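ADP-dependent L-serine kinase SerK (Thermococcus kodakarensis KOD1, PDB 5X0J) uses ADP to phosphorylate free L-serine, yielding O-phospho-L-serine and AMP in the first step of cysteine biosynthesis from serine. Local coordinates at residues Ala130-Lys133 with Ala134-Gly137. The protein carries 1 engineered substitution. Sequence-based numbering, arbitrary orientation.
Sequences AEEK and AERG
E132 and R136, one helical turn apart, illustrate how a short helix can join two opposite charges through solvent instead of by a direct salt bridge. E132 OE1 and R136 NH1 are 4.8 Å from each other, and a single water fills the interval, giving a hydrogen to E132 OE1 at 3.0 Å and accepting one from R136 NH1 at 2.9 Å. The water lies at the edge of the guanidinium, in its plane. A bend in the arginine chain at chi3 (-58°) folds this flat group back over the last turn, with one face against the backbone: E132 O sits 3.6 Å above the plane and K133 CA a little farther, both displaced from the centre of the group toward its outer atoms. NH1 also touches E132 CB, and R136 NH2 lies 3.7 Å from K133 CG. R136 NE also forms a salt bridge with E138, a second polar partner for the guanidinium besides the water.

The backbone supplies the regular i to i+4 bonds, A134 N to A130 O, E135 N to E131 O (2.9 Å) and R136 N to E132 O (3.0 Å). G137, with positive phi (78°), a value glycine accepts readily, leaves the helix in a Schellman motif; its N also bonds to A134 O, three residues back.

Among the remaining charges, E131 and E135 bring their carboxylates to 4.8 Å between the OE2 atoms. K182, salt-bridged to both, probably offsets their repulsion, and R186 pairs with E131 as well. K133, its chain extended beyond CG, forms a salt bridge with D127.

Away from the substrate sites, helix 130-135 lays A130 and A134 against A142 of strand 141-144, and A130 also meets S148 and A150 of strand 148-151, seating this short helix on the antiparallel sheet.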
loop_
_atom_site.group_PDB
_atom_site.type_symbol
_atom_site.label_atom_id
_atom_site.label_comp_id
_atom_site.label_asym_id
_atom_site.label_seq_id
_atom_site.Cartn_x
_atom_site.Cartn_y
_atom_site.Cartn_z
ATOM N N ALA A 130 7.950 -6.533 20.665
ATOM C CA ALA A 130 7.015 -6.592 19.536
ATOM C C ALA A 130 7.660 -6.214 18.196
ATOM O O ALA A 130 7.449 -6.903 17.213
ATOM C CB ALA A 130 5.818 -5.692 19.800
ATOM N N GLU A 131 8.448 -5.146 18.170
ATOM C CA GLU A 131 9.019 -4.661 16.915
ATOM C C GLU A 131 9.887 -5.710 16.240
ATOM O O GLU A 131 9.719 -5.960 15.038
ATOM C CB GLU A 131 9.829 -3.389 17.138
ATOM C CG GLU A 131 10.389 -2.803 15.851
ATOM C CD GLU A 131 10.805 -1.362 15.965
ATOM O OE1 GLU A 131 10.568 -0.725 17.005
ATOM O OE2 GLU A 131 11.392 -0.847 14.994
ATOM N N GLU A 132 10.797 -6.325 17.000
ATOM C CA GLU A 132 11.666 -7.346 16.415
ATOM C C GLU A 132 10.909 -8.626 16.072
ATOM O O GLU A 132 11.186 -9.243 15.043
ATOM C CB GLU A 132 12.922 -7.598 17.265
ATOM C CG GLU A 132 13.970 -6.488 17.130
ATOM C CD GLU A 132 14.313 -6.126 15.679
ATOM O OE1 GLU A 132 14.544 -7.037 14.854
ATOM O OE2 GLU A 132 14.351 -4.925 15.344
ATOM N N LYS A 133 9.908 -8.991 16.875
ATOM C CA LYS A 133 9.028 -10.098 16.503
ATOM C C LYS A 133 8.346 -9.839 15.155
ATOM O O LYS A 133 8.268 -10.737 14.301
ATOM C CB LYS A 133 7.977 -10.361 17.589
ATOM C CG LYS A 133 8.540 -10.947 18.880
ATOM C CD LYS A 133 7.472 -11.022 19.938
ATOM C CE LYS A 133 8.069 -11.466 21.260
ATOM N NZ LYS A 133 6.975 -11.695 22.234
ATOM N N ALA A 134 7.873 -8.609 14.956
ATOM C CA ALA A 134 7.209 -8.245 13.699
ATOM C C ALA A 134 8.191 -8.270 12.539
ATOM O O ALA A 134 7.848 -8.787 11.467
ATOM C CB ALA A 134 6.568 -6.877 13.814
ATOM N N GLU A 135 9.399 -7.754 12.741
ATOM C CA GLU A 135 10.418 -7.790 11.686
ATOM C C GLU A 135 10.780 -9.218 11.279
ATOM O O GLU A 135 11.106 -9.463 10.111
ATOM C CB GLU A 135 11.678 -7.004 12.082
ATOM C CG GLU A 135 11.469 -5.497 12.218
ATOM C CD GLU A 135 11.330 -4.742 10.907
ATOM O OE1 GLU A 135 11.116 -5.359 9.849
ATOM O OE2 GLU A 135 11.395 -3.505 10.950
ATOM N N ARG A 136 10.698 -10.155 12.224
ATOM C CA ARG A 136 10.923 -11.584 11.939
ATOM C C ARG A 136 9.700 -12.324 11.377
ATOM O O ARG A 136 9.796 -13.513 11.051
ATOM C CB ARG A 136 11.435 -12.311 13.189
ATOM C CG ARG A 136 12.814 -11.852 13.639
ATOM C CD ARG A 136 13.425 -12.797 14.669
ATOM N NE ARG A 136 12.576 -12.937 15.859
ATOM C CZ ARG A 136 12.611 -12.158 16.946
ATOM N NH1 ARG A 136 13.493 -11.165 17.088
ATOM N NH2 ARG A 136 11.753 -12.405 17.933
ATOM N N GLY A 137 8.564 -11.637 11.266
ATOM C CA GLY A 137 7.346 -12.228 10.718
ATOM C C GLY A 137 6.594 -13.129 11.679
ATOM O O GLY A 137 5.752 -13.914 11.266
HETATM O O HOH W 1 15.399 -9.863 15.401
#